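Local coordinates for protein Phospholipase/Carboxylesterase (Haliangium ochraceum, PDB 4Q82) that probably hydrolyses ester bonds as a secreted or membrane-anchored serine hydrolase of the phospholipase/carboxylesterase kind, with an alpha/beta fold, at residues A[51-56]-A[110-115]; A[89-94]-A[103-108]; A[172-177]-A[182-187]; A[204-209]-A[234-239]; A[246-251]-A[262-267]. All blocks are in the same frame, centred on the assembly; numbering follows the deposited sequence.

Contact 1: A[51-56]-A[110-115]; sequences ARLSVR and RYIERD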
# COMPACT_ATOMS: atom_id res chain seq x y z
N ALA A 51 -18.87 8.46 -0.87
CA ALA A 51 -19.49 9.31 0.14
C ALA A 51 -18.55 9.58 1.30
O ALA A 51 -18.70 10.58 2.00
CB ALA A 51 -20.78 8.68 0.64
N ARG A 52 -17.56 8.72 1.50
CA ARG A 52 -16.64 8.89 2.62
C ARG A 52 -15.21 9.15 2.15
O ARG A 52 -14.26 8.91 2.89
CB ARG A 52 -16.68 7.66 3.54
CG ARG A 52 -18.07 7.41 4.18
CD ARG A 52 -18.13 6.09 4.95
NE ARG A 52 -17.85 4.96 4.06
CZ ARG A 52 -18.77 4.37 3.30
NH1 ARG A 52 -20.03 4.78 3.32
NH2 ARG A 52 -18.41 3.38 2.50
N LEU A 53 -15.08 9.65 0.93
CA LEU A 53 -13.77 10.01 0.38
C LEU A 53 -13.58 11.51 0.45
O LEU A 53 -14.40 12.26 -0.09
CB LEU A 53 -13.67 9.55 -1.07
CG LEU A 53 -12.40 9.95 -1.82
CD1 LEU A 53 -11.20 9.22 -1.19
CD2 LEU A 53 -12.54 9.58 -3.30
N SER A 54 -12.53 11.97 1.14
CA SER A 54 -12.28 13.40 1.31
C SER A 54 -10.86 13.78 0.92
O SER A 54 -9.91 13.07 1.26
CB SER A 54 -12.50 13.83 2.76
OG SER A 54 -13.81 13.49 3.18
N VAL A 55 -10.71 14.91 0.22
CA VAL A 55 -9.39 15.40 -0.16
C VAL A 55 -8.78 16.15 1.02
O VAL A 55 -9.46 16.92 1.72
CB VAL A 55 -9.48 16.32 -1.41
CG1 VAL A 55 -10.08 17.68 -1.07
CG2 VAL A 55 -8.12 16.45 -2.09
N ARG A 56 -7.51 15.90 1.27
CA ARG A 56 -6.80 16.55 2.38
C ARG A 56 -5.53 17.17 1.84
O ARG A 56 -4.45 16.58 1.91
CB ARG A 56 -6.49 15.55 3.49
CG ARG A 56 -7.72 14.86 4.06
CD ARG A 56 -8.53 15.81 4.95
NE ARG A 56 -9.70 15.11 5.49
CZ ARG A 56 -10.90 15.66 5.67
NH1 ARG A 56 -11.11 16.94 5.38
NH2 ARG A 56 -11.90 14.93 6.16
N ARG A 110 -8.82 4.91 -6.79
CA ARG A 110 -9.63 4.81 -8.00
C ARG A 110 -10.95 4.10 -7.72
O ARG A 110 -12.03 4.63 -8.04
CB ARG A 110 -8.86 4.04 -9.10
CG ARG A 110 -9.69 3.74 -10.34
CD ARG A 110 -9.00 2.69 -11.21
NE ARG A 110 -9.83 2.32 -12.36
CZ ARG A 110 -9.84 2.98 -13.51
NH1 ARG A 110 -9.06 4.04 -13.69
NH2 ARG A 110 -10.63 2.57 -14.49
N TYR A 111 -10.88 2.92 -7.10
CA TYR A 111 -12.10 2.13 -6.87
C TYR A 111 -12.98 2.81 -5.86
O TYR A 111 -14.21 2.79 -5.99
CB TYR A 111 -11.75 0.69 -6.43
CG TYR A 111 -10.87 0.09 -7.51
CD1 TYR A 111 -11.38 -0.17 -8.78
CD2 TYR A 111 -9.51 -0.13 -7.28
CE1 TYR A 111 -10.56 -0.65 -9.81
CE2 TYR A 111 -8.69 -0.61 -8.28
CZ TYR A 111 -9.22 -0.87 -9.54
OH TYR A 111 -8.38 -1.32 -10.55
N ILE A 112 -12.37 3.42 -4.85
CA ILE A 112 -13.18 4.17 -3.86
C ILE A 112 -13.94 5.31 -4.52
O ILE A 112 -15.15 5.50 -4.29
CB ILE A 112 -12.30 4.72 -2.72
CG1 ILE A 112 -11.81 3.56 -1.85
CG2 ILE A 112 -13.08 5.80 -1.88
CD1 ILE A 112 -10.53 3.89 -1.08
N GLU A 113 -13.25 6.08 -5.36
CA GLU A 113 -13.89 7.23 -5.98
C GLU A 113 -15.04 6.79 -6.91
O GLU A 113 -16.03 7.51 -7.07
CB GLU A 113 -12.86 8.06 -6.76
CG GLU A 113 -13.34 9.48 -7.04
CD GLU A 113 -14.06 9.59 -8.35
OE1 GLU A 113 -13.85 8.69 -9.20
OE2 GLU A 113 -14.83 10.55 -8.53
N ARG A 114 -14.90 5.62 -7.50
CA ARG A 114 -15.87 5.10 -8.45
C ARG A 114 -16.99 4.27 -7.83
O ARG A 114 -17.75 3.63 -8.55
CB ARG A 114 -15.16 4.23 -9.50
CG ARG A 114 -14.27 5.06 -10.38
CD ARG A 114 -13.53 4.20 -11.37
NE ARG A 114 -12.54 5.01 -12.08
CZ ARG A 114 -12.54 5.20 -13.40
NH1 ARG A 114 -13.47 4.62 -14.15
NH2 ARG A 114 -11.60 5.95 -13.95
N ASP A 115 -17.06 4.25 -6.50
CA ASP A 115 -18.02 3.43 -5.76
C ASP A 115 -17.89 1.93 -6.06
O ASP A 115 -18.88 1.20 -6.03
CB ASP A 115 -19.46 3.88 -6.04
CG ASP A 115 -19.72 5.29 -5.57
OD1 ASP A 115 -19.06 5.72 -4.58
OD2 ASP A 115 -20.58 5.96 -6.16

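Contact 2: A[89-94]-A[103-108]; sequences IGENGD and VLANGP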
# COMPACT_ATOMS: atom_id res chain seq x y z
N ILE A 89 4.69 6.69 -10.41
CA ILE A 89 5.38 7.96 -10.74
C ILE A 89 4.53 8.90 -11.61
O ILE A 89 4.67 10.14 -11.56
CB ILE A 89 6.75 7.67 -11.40
CG1 ILE A 89 7.72 8.84 -11.24
CG2 ILE A 89 6.57 7.24 -12.86
CD1 ILE A 89 9.17 8.45 -11.60
N GLY A 90 3.62 8.33 -12.40
CA GLY A 90 2.78 9.13 -13.27
C GLY A 90 1.85 10.04 -12.50
O GLY A 90 1.34 11.05 -13.01
N GLU A 91 1.61 9.69 -11.25
CA GLU A 91 0.64 10.43 -10.47
C GLU A 91 1.30 11.37 -9.44
O GLU A 91 0.60 11.92 -8.59
CB GLU A 91 -0.32 9.43 -9.80
CG GLU A 91 -1.28 8.78 -10.80
CD GLU A 91 -0.60 7.88 -11.83
OE1 GLU A 91 0.09 6.92 -11.44
OE2 GLU A 91 -0.75 8.13 -13.04
N ASN A 92 2.62 11.57 -9.53
CA ASN A 92 3.31 12.56 -8.70
C ASN A 92 2.67 13.94 -8.87
O ASN A 92 2.21 14.30 -9.97
CB ASN A 92 4.81 12.67 -9.05
CG ASN A 92 5.65 11.48 -8.56
OD1 ASN A 92 5.13 10.50 -8.01
ND2 ASN A 92 6.96 11.57 -8.78
N GLY A 93 2.63 14.74 -7.81
CA GLY A 93 2.11 16.10 -7.93
C GLY A 93 2.32 16.86 -6.64
O GLY A 93 2.87 16.28 -5.69
N ASP A 94 1.88 18.11 -6.56
CA ASP A 94 2.32 18.95 -5.45
C ASP A 94 1.45 18.86 -4.20
O ASP A 94 1.65 19.63 -3.26
CB ASP A 94 2.44 20.42 -5.90
CG ASP A 94 1.10 21.04 -6.32
OD1 ASP A 94 0.03 20.48 -6.01
OD2 ASP A 94 1.14 22.11 -6.97
N VAL A 103 -4.03 11.25 -8.34
CA VAL A 103 -3.86 10.04 -7.53
C VAL A 103 -5.08 9.12 -7.67
O VAL A 103 -4.99 7.91 -7.40
CB VAL A 103 -3.58 10.41 -6.03
CG1 VAL A 103 -3.50 9.18 -5.14
CG2 VAL A 103 -2.30 11.25 -5.90
N LEU A 104 -6.20 9.65 -8.17
CA LEU A 104 -7.39 8.81 -8.36
C LEU A 104 -7.27 7.84 -9.55
O LEU A 104 -8.17 7.02 -9.77
CB LEU A 104 -8.64 9.68 -8.55
CG LEU A 104 -8.96 10.67 -7.43
CD1 LEU A 104 -10.20 11.48 -7.82
CD2 LEU A 104 -9.17 9.91 -6.11
N ALA A 105 -6.18 7.93 -10.31
CA ALA A 105 -6.02 7.15 -11.54
C ALA A 105 -5.97 5.63 -11.31
O ALA A 105 -6.53 4.85 -12.10
CB ALA A 105 -4.77 7.57 -12.28
N ASN A 106 -5.29 5.22 -10.26
CA ASN A 106 -5.03 3.79 -10.04
C ASN A 106 -5.21 3.39 -8.60
O ASN A 106 -5.12 4.22 -7.70
CB ASN A 106 -3.57 3.41 -10.43
CG ASN A 106 -3.20 3.78 -11.83
OD1 ASN A 106 -2.18 4.45 -12.06
ND2 ASN A 106 -3.98 3.31 -12.79
N GLY A 107 -5.39 2.09 -8.36
CA GLY A 107 -5.31 1.59 -7.01
C GLY A 107 -6.56 1.84 -6.18
O GLY A 107 -7.60 2.25 -6.71
N PRO A 108 -6.48 1.58 -4.87
CA PRO A 108 -7.63 1.77 -3.98
C PRO A 108 -8.38 3.10 -4.19
O PRO A 108 -9.61 3.04 -4.26
CB PRO A 108 -7.00 1.70 -2.59
CG PRO A 108 -5.91 0.66 -2.77
CD PRO A 108 -5.32 1.02 -4.15

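Contact 3: A[172-177]-A[182-187]; sequences WNYLRA and TPIAAA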
# COMPACT_ATOMS: atom_id res chain seq x y z
N TRP A 172 9.41 -0.76 -0.51
CA TRP A 172 10.52 -1.69 -0.30
C TRP A 172 11.69 -0.98 0.37
O TRP A 172 12.32 -1.51 1.30
CB TRP A 172 10.99 -2.29 -1.64
CG TRP A 172 10.19 -3.48 -2.18
CD1 TRP A 172 9.41 -3.49 -3.30
CD2 TRP A 172 10.15 -4.82 -1.64
NE1 TRP A 172 8.90 -4.75 -3.51
CE2 TRP A 172 9.34 -5.59 -2.51
CE3 TRP A 172 10.75 -5.45 -0.54
CZ2 TRP A 172 9.10 -6.95 -2.30
CZ3 TRP A 172 10.50 -6.81 -0.32
CH2 TRP A 172 9.67 -7.54 -1.18
N ASN A 173 11.99 0.24 -0.08
CA ASN A 173 13.10 0.99 0.51
C ASN A 173 12.79 1.39 1.95
O ASN A 173 13.69 1.49 2.79
CB ASN A 173 13.42 2.21 -0.33
CG ASN A 173 14.27 1.86 -1.52
OD1 ASN A 173 15.06 0.90 -1.47
ND2 ASN A 173 14.14 2.63 -2.59
N TYR A 174 11.51 1.63 2.20
CA TYR A 174 11.06 1.93 3.56
C TYR A 174 11.37 0.75 4.49
O TYR A 174 11.88 0.93 5.60
CB TYR A 174 9.56 2.23 3.57
CG TYR A 174 8.93 2.08 4.94
CD1 TYR A 174 9.09 3.06 5.93
CD2 TYR A 174 8.18 0.94 5.26
CE1 TYR A 174 8.54 2.92 7.20
CE2 TYR A 174 7.61 0.78 6.55
CZ TYR A 174 7.79 1.78 7.50
OH TYR A 174 7.23 1.63 8.76
N LEU A 175 11.06 -0.46 4.01
CA LEU A 175 11.35 -1.66 4.79
C LEU A 175 12.86 -1.85 4.95
O LEU A 175 13.33 -2.27 6.00
CB LEU A 175 10.71 -2.89 4.13
CG LEU A 175 9.19 -2.97 4.23
CD1 LEU A 175 8.68 -4.15 3.39
CD2 LEU A 175 8.76 -3.11 5.69
N ARG A 176 13.63 -1.53 3.93
CA ARG A 176 15.07 -1.67 4.05
C ARG A 176 15.63 -0.76 5.14
O ARG A 176 16.51 -1.16 5.93
CB ARG A 176 15.76 -1.36 2.72
CG ARG A 176 17.26 -1.52 2.84
CD ARG A 176 18.01 -1.08 1.60
NE ARG A 176 19.44 -1.32 1.80
CZ ARG A 176 20.40 -0.91 0.98
NH1 ARG A 176 20.07 -0.22 -0.11
NH2 ARG A 176 21.66 -1.18 1.24
N ALA A 177 15.11 0.46 5.21
CA ALA A 177 15.64 1.44 6.15
C ALA A 177 15.12 1.22 7.56
O ALA A 177 15.84 1.46 8.53
CB ALA A 177 15.30 2.86 5.70
N THR A 182 9.72 -0.75 12.14
CA THR A 182 8.43 -0.59 11.48
C THR A 182 7.27 -1.18 12.29
O THR A 182 7.36 -2.29 12.82
CB THR A 182 8.40 -1.21 10.08
OG1 THR A 182 7.13 -0.94 9.48
CG2 THR A 182 8.62 -2.72 10.11
N PRO A 183 6.19 -0.41 12.41
CA PRO A 183 4.96 -0.88 13.05
C PRO A 183 4.05 -1.69 12.12
O PRO A 183 3.03 -2.18 12.61
CB PRO A 183 4.27 0.42 13.44
CG PRO A 183 4.63 1.34 12.31
CD PRO A 183 6.08 1.00 11.99
N ILE A 184 4.38 -1.85 10.83
CA ILE A 184 3.37 -2.43 9.92
C ILE A 184 3.17 -3.93 10.17
O ILE A 184 4.06 -4.63 10.66
CB ILE A 184 3.69 -2.19 8.41
CG1 ILE A 184 4.83 -3.07 7.90
CG2 ILE A 184 3.98 -0.73 8.15
CD1 ILE A 184 4.91 -3.10 6.35
N ALA A 185 1.96 -4.40 9.86
CA ALA A 185 1.57 -5.79 10.00
C ALA A 185 1.77 -6.60 8.73
O ALA A 185 1.90 -7.82 8.80
CB ALA A 185 0.11 -5.88 10.43
N ALA A 186 1.74 -5.94 7.57
CA ALA A 186 1.89 -6.64 6.27
C ALA A 186 1.99 -5.63 5.14
O ALA A 186 1.59 -4.47 5.30
CB ALA A 186 0.71 -7.58 5.99
N ALA A 187 2.50 -6.09 3.99
CA ALA A 187 2.58 -5.25 2.79
C ALA A 187 2.16 -6.01 1.54
O ALA A 187 2.42 -7.21 1.40
CB ALA A 187 4.03 -4.69 2.60

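Contact 4: A[204-209]-A[234-239]; sequences DLAQVP and IACAQP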
# COMPACT_ATOMS: atom_id res chain seq x y z
N ASP A 204 16.04 -11.80 7.80
CA ASP A 204 15.49 -10.84 8.77
C ASP A 204 14.24 -10.16 8.20
O ASP A 204 13.31 -9.84 8.94
CB ASP A 204 16.52 -9.78 9.15
CG ASP A 204 17.69 -10.36 9.95
OD1 ASP A 204 17.64 -11.53 10.36
OD2 ASP A 204 18.67 -9.61 10.18
N LEU A 205 14.24 -9.91 6.90
CA LEU A 205 13.10 -9.28 6.26
C LEU A 205 11.88 -10.20 6.26
O LEU A 205 10.75 -9.74 6.16
CB LEU A 205 13.47 -8.87 4.84
CG LEU A 205 12.45 -8.15 3.96
CD1 LEU A 205 11.97 -6.88 4.61
CD2 LEU A 205 13.11 -7.85 2.63
N ALA A 206 12.10 -11.50 6.40
CA ALA A 206 11.00 -12.47 6.32
C ALA A 206 10.10 -12.43 7.56
O ALA A 206 9.08 -13.14 7.63
CB ALA A 206 11.55 -13.87 6.11
N GLN A 207 10.44 -11.58 8.52
CA GLN A 207 9.57 -11.39 9.68
C GLN A 207 8.38 -10.47 9.37
O GLN A 207 7.43 -10.40 10.14
CB GLN A 207 10.39 -10.85 10.85
CG GLN A 207 11.37 -11.88 11.41
CD GLN A 207 10.69 -13.14 11.90
OE1 GLN A 207 11.01 -14.25 11.44
NE2 GLN A 207 9.77 -12.99 12.84
N VAL A 208 8.43 -9.78 8.24
CA VAL A 208 7.30 -8.98 7.77
C VAL A 208 6.55 -9.74 6.68
O VAL A 208 7.15 -10.16 5.70
CB VAL A 208 7.79 -7.64 7.18
CG1 VAL A 208 6.62 -6.84 6.65
CG2 VAL A 208 8.54 -6.85 8.24
N PRO A 209 5.23 -9.93 6.84
CA PRO A 209 4.48 -10.65 5.80
C PRO A 209 4.38 -9.79 4.55
O PRO A 209 3.97 -8.62 4.66
CB PRO A 209 3.09 -10.88 6.43
CG PRO A 209 3.24 -10.56 7.89
CD PRO A 209 4.39 -9.58 7.99
N ILE A 234 10.48 -16.51 0.64
CA ILE A 234 9.75 -17.78 0.71
C ILE A 234 10.68 -18.92 1.14
O ILE A 234 10.28 -19.80 1.90
CB ILE A 234 9.06 -18.10 -0.65
CG1 ILE A 234 7.84 -17.20 -0.81
CG2 ILE A 234 8.62 -19.55 -0.74
CD1 ILE A 234 7.31 -17.13 -2.22
N ALA A 235 11.93 -18.88 0.68
CA ALA A 235 12.89 -19.92 1.03
C ALA A 235 13.37 -19.82 2.49
O ALA A 235 13.95 -20.77 3.03
CB ALA A 235 14.10 -19.89 0.07
N CYS A 236 13.14 -18.68 3.13
CA CYS A 236 13.59 -18.50 4.51
C CYS A 236 12.88 -19.48 5.43
O CYS A 236 11.68 -19.73 5.30
CB CYS A 236 13.35 -17.07 4.98
SG CYS A 236 14.48 -15.87 4.22
N ALA A 237 13.65 -20.04 6.36
CA ALA A 237 13.15 -21.08 7.27
C ALA A 237 12.06 -20.56 8.22
O ALA A 237 12.06 -19.38 8.60
CB ALA A 237 14.31 -21.67 8.08
N GLN A 238 11.14 -21.44 8.59
CA GLN A 238 10.22 -21.18 9.69
C GLN A 238 11.01 -21.16 10.99
O GLN A 238 12.03 -21.83 11.09
CB GLN A 238 9.11 -22.24 9.74
CG GLN A 238 8.19 -22.18 8.53
CD GLN A 238 7.30 -20.95 8.54
OE1 GLN A 238 7.20 -20.26 9.56
NE2 GLN A 238 6.66 -20.66 7.42
N PRO A 239 10.57 -20.38 11.99
CA PRO A 239 9.39 -19.50 11.99
C PRO A 239 9.62 -18.21 11.21
O PRO A 239 10.63 -17.54 11.41
CB PRO A 239 9.19 -19.19 13.46
CG PRO A 239 10.58 -19.21 14.02
CD PRO A 239 11.31 -20.30 13.26

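Contact 5: A[246-251]-A[262-267]; sequences TVYEGV and LSAGHD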
# COMPACT_ATOMS: atom_id res chain seq x y z
N THR A 246 3.12 -13.55 -6.71
CA THR A 246 2.21 -13.77 -7.82
C THR A 246 2.84 -13.20 -9.05
O THR A 246 3.19 -12.02 -9.07
CB THR A 246 0.86 -13.09 -7.57
OG1 THR A 246 0.20 -13.79 -6.52
CG2 THR A 246 -0.02 -13.14 -8.84
N VAL A 247 3.04 -14.04 -10.07
CA VAL A 247 3.63 -13.57 -11.32
C VAL A 247 2.59 -13.73 -12.42
O VAL A 247 2.10 -14.84 -12.67
CB VAL A 247 4.90 -14.36 -11.69
CG1 VAL A 247 5.45 -13.91 -13.07
CG2 VAL A 247 5.98 -14.14 -10.60
N TYR A 248 2.26 -12.63 -13.06
CA TYR A 248 1.26 -12.66 -14.11
C TYR A 248 1.98 -12.91 -15.42
O TYR A 248 2.74 -12.05 -15.89
CB TYR A 248 0.51 -11.34 -14.13
CG TYR A 248 -0.31 -11.01 -12.89
CD1 TYR A 248 -1.38 -11.81 -12.50
CD2 TYR A 248 -0.05 -9.83 -12.17
CE1 TYR A 248 -2.17 -11.46 -11.41
CE2 TYR A 248 -0.84 -9.47 -11.05
CZ TYR A 248 -1.90 -10.29 -10.69
OH TYR A 248 -2.69 -9.96 -9.62
N GLU A 249 1.78 -14.08 -16.01
CA GLU A 249 2.54 -14.40 -17.22
C GLU A 249 2.06 -13.65 -18.46
O GLU A 249 0.86 -13.55 -18.73
CB GLU A 249 2.55 -15.92 -17.46
CG GLU A 249 3.27 -16.66 -16.32
CD GLU A 249 3.83 -18.03 -16.71
OE1 GLU A 249 4.44 -18.66 -15.82
OE2 GLU A 249 3.69 -18.47 -17.88
N GLY A 250 3.02 -13.06 -19.17
CA GLY A 250 2.71 -12.27 -20.35
C GLY A 250 2.23 -10.85 -20.11
O GLY A 250 1.90 -10.12 -21.05
N VAL A 251 2.22 -10.43 -18.85
CA VAL A 251 1.62 -9.15 -18.48
C VAL A 251 2.74 -8.10 -18.34
O VAL A 251 3.84 -8.42 -17.87
CB VAL A 251 0.82 -9.30 -17.14
CG1 VAL A 251 0.41 -7.94 -16.54
CG2 VAL A 251 -0.43 -10.23 -17.35
N LEU A 262 -9.39 -7.06 -7.87
CA LEU A 262 -9.70 -8.51 -7.76
C LEU A 262 -10.19 -9.18 -9.06
O LEU A 262 -10.75 -10.28 -9.02
CB LEU A 262 -10.77 -8.78 -6.67
CG LEU A 262 -10.48 -8.19 -5.28
CD1 LEU A 262 -11.48 -8.71 -4.22
CD2 LEU A 262 -9.06 -8.50 -4.86
N SER A 263 -9.99 -8.53 -10.21
CA SER A 263 -10.33 -9.20 -11.46
C SER A 263 -9.44 -10.44 -11.68
O SER A 263 -9.89 -11.39 -12.34
CB SER A 263 -10.21 -8.26 -12.67
OG SER A 263 -8.87 -7.85 -12.88
N ALA A 264 -8.23 -10.45 -11.13
CA ALA A 264 -7.34 -11.63 -11.24
C ALA A 264 -7.58 -12.67 -10.13
O ALA A 264 -6.94 -13.72 -10.12
CB ALA A 264 -5.86 -11.20 -11.25
N GLY A 265 -8.50 -12.38 -9.21
CA GLY A 265 -8.90 -13.37 -8.23
C GLY A 265 -7.91 -13.60 -7.09
O GLY A 265 -8.03 -14.61 -6.40
N HIS A 266 -6.98 -12.66 -6.87
CA HIS A 266 -6.09 -12.71 -5.71
C HIS A 266 -6.62 -11.80 -4.60
O HIS A 266 -6.52 -10.58 -4.70
CB HIS A 266 -4.69 -12.31 -6.09
CG HIS A 266 -4.06 -13.23 -7.09
ND1 HIS A 266 -3.52 -14.46 -6.73
CD2 HIS A 266 -3.92 -13.14 -8.43
CE1 HIS A 266 -3.04 -15.06 -7.81
NE2 HIS A 266 -3.27 -14.28 -8.86
N ASP A 267 -7.18 -12.40 -3.55
CA ASP A 267 -7.88 -11.55 -2.57
C ASP A 267 -6.88 -10.99 -1.58
O ASP A 267 -6.68 -11.52 -0.46
CB ASP A 267 -8.99 -12.31 -1.85
CG ASP A 267 -9.88 -11.37 -1.01
OD1 ASP A 267 -9.51 -10.20 -0.76
OD2 ASP A 267 -10.95 -11.82 -0.58

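Contact 1: A[51-56]-A[110-115]
L53 and E113 mark the closest backbone approach, with their CA atoms 6.9 Å apart, where the start of strand 53-56 passes the last turn of helix 107-113. Beyond L53 the strand leaves the helix, so the contact rests on a single strand residue facing two consecutive helix residues. The helix stops here in a Schellman motif: D115, with positive phi, is its C-prime residue, D115 N bonds to I112 O at 3.2 Å, and E116 N reaches back to Y111 O. L53 carries its CG anti to the backbone N (chi1 176°), which sends both methyls across toward the helix. L53 CB and the CD1 branch meet I112 CG2, at 3.9 and 4.0 Å respectively. The other branch reaches E113, where L53 CD2 is 3.8 Å from E113 CB and equally close to its CA and CG. The E113 chain then bends at chi2 and takes its carboxylate away from the strand, so leucine meets the glutamate through CA, CB and CG rather than its carboxylate. W68 and Y70 of the neighbouring strand 67-70 extend the apolar patch, touching L53 and I112 respectively. Polar links lie just outside the contact: S49 OG bonds to I112 O and S50 OG to D115 OD1. The pairing itself is van der Waals packing without direction, while the bonds from S49 and S50, just before the strand, help to locate the helix end.

Contact 2: A[89-94]-A[103-108]
E91 and its partners V103, A105 and N106 join the loop after strand 80-86 to the approach of helix 107-113. That loop probably lines the active site: I89 N donates to an oxygen of the sulfonylated serine at position 165, a geometry consistent with an oxyanion-hole role in an alpha/beta hydrolase. The two segments are nearest at E91 and V103, whose CA atoms are 5.4 Å apart. E91 points its side chain at the other segment; chi1 of -72° sets E91 CG against A105 CB, 4.0 Å away, and the bend at chi2 (66°) turns the carboxylate toward N106. The backbone is touched as well, V103 CG2 lying 4.0 Å from E91 O. At the far end the carboxylate and the N106 amide stand nearly perpendicular, their planes 87° apart. There E91 OE1 comes 3.4 Å from N106 OD1, and as modelled both atoms are acceptors, so they are not bonded. The aliphatic packing is therefore the attractive part of the contact and the oxygen pair is probably unfavourable if the amide is modelled correctly, while E91 O is satisfied by a bond from Q129 NE2.

Contact 3: A[172-177]-A[182-187]
Y174 meets T182 through its hydroxyl: Y174 OH and T182 OG1 are hydrogen-bonded at 2.7 Å, with either able to be the donor. The threonine oxygen lies at the edge of the tyrosine ring, near its plane. Y174 has its CG anti to the backbone N (chi1 160°), which swings the ring out from helix 167-178 across to the following segment. There the hydroxyl also packs beside the proline, Y174 OH lying 3.5 Å from P183 CD. T182 OG1 is held from a second direction, since I184 N donates to it at 3.2 Å along an almost straight path (172°), forming an ST turn. With two hydrogen-bond partners, the buried oxygen is satisfied, and the ST turn holds it in place for the tyrosine hydroxyl. The contact thus ties together the return limb of a beta-alpha-beta crossover, in which strand 158-163, helix 167-178 and strand 186-190 follow one another and the two strands lie parallel and adjacent in the sheet. L161 of the first strand touches both Y174 and I184, and I141 and L145 of helix 138-151 touch the tyrosine from outside the unit. L175, one residue on from the tyrosine, adds further apolar contact. The L175 and I184 side chains cross at about a right angle, with L175 CD2 3.9 Å from I184 CD1. Y174 CE2 lies 4.2 Å from I184 CG2, which sits obliquely to the ring.

Contact 4: A[204-209]-A[234-239]
A206 and C236 form the centre of the contact, their side chains pointing at each other across it: A206 CB is 3.8 Å from C236 CB and 4.0 Å from C236 SG. Both residues are buried, and their CA atoms lie 6.8 Å apart. C236 keeps its sulfur beside the backbone N (chi1 -72°), an orientation that lets the A206 methyl rest against both side-chain atoms. The sulfur continues to C203, the residue just before 204-209, in a disulfide, so the alanine packs alongside a covalent cross-link between the same two parts of the fold. Further along, the segments spread: the CA atoms of Q207 and P239 are 8.4 Å apart, and P239 follows a cis peptide bond. One shell out, A206 is positioned by the 3-10 segment 204-207, followed by V208 N bonding to L205 O at 3.1 Å. L233 of helix 224-235 touches both L205 and A206. On the other side R240 gathers the tail of that helix, its NE bonding to C236 O, its NH2 to I234 O and its backbone N to Q238 OE1, and a backbone bond between A206 and A241 rejoins the two segments beyond. The arrangement is a disulfide-anchored junction between the 3-10 segment leading into strand 210-215 and the end of helix 224-235, in the connections of the alpha/beta sheet.

Contact 5: A[246-251]-A[262-267]
T246 and H266 approach from opposite directions, and the threonine methyl ends over one face of the imidazole. T246 CG2 is 3.8 Å from the centroid of the H266 ring and 27° off its normal, a CH-pi contact displaced toward NE2, which is 3.4 Å from T246 CG2. The methyl is anti to the backbone N, and T246 OG1, set beside that N, bonds to W211 NE1. The same CG2 also lies 3.7 Å above the plane of the Y248 ring, toward its rim, and so touches both aromatic groups. The two rings are themselves set obliquely, with centroids 5.8 Å apart and planes at 67°, a relation that is neither stack nor T-shape. H266 CD2 is 3.6 Å from Y248 OH, a hydroxyl hydrogen-bonded to T259 OG1, while R258 makes a cation-pi contact with the tyrosine. T246 and Y248 lie on strand 243-248, so their side chains pack the connection between helices 257-260 and 268-273 against one face of the sheet at its outermost strand. That connection contains a type I turn from L262 to G265, closed by G265 N to L262 O at 3.1 Å. The turn presents the A264 methyl to the phenol, with A264 CB 3.7 Å from Y248 CE1. Just after H266, D267 occupies the N-cap of helix 268-273, its OD1 accepting from A270 N.

Contact 3 is the buried one, inside a crossover of the central sheet, and it has a clear hydrogen bond between its two segments. The other four are partly buried. Contacts 1 and 5 both engage outermost strands of the sheet, 53-56 and 243-248, but differ in chemistry: aliphatic packing in the first, aromatic and CH-pi contact in the second. Contacts 1 and 2 share helix 107-113 and touch through R110 NH1 and A105 O, contact 2 nesting within the loop closed by contact 1. Contacts 3 and 4 meet at A187 and P209, where strand 186-190 adjoins the lead into 210-215; contact 4 includes C236 of the C203-C236 disulfide, and contact 2 includes I89, whose N bonds to the modified serine.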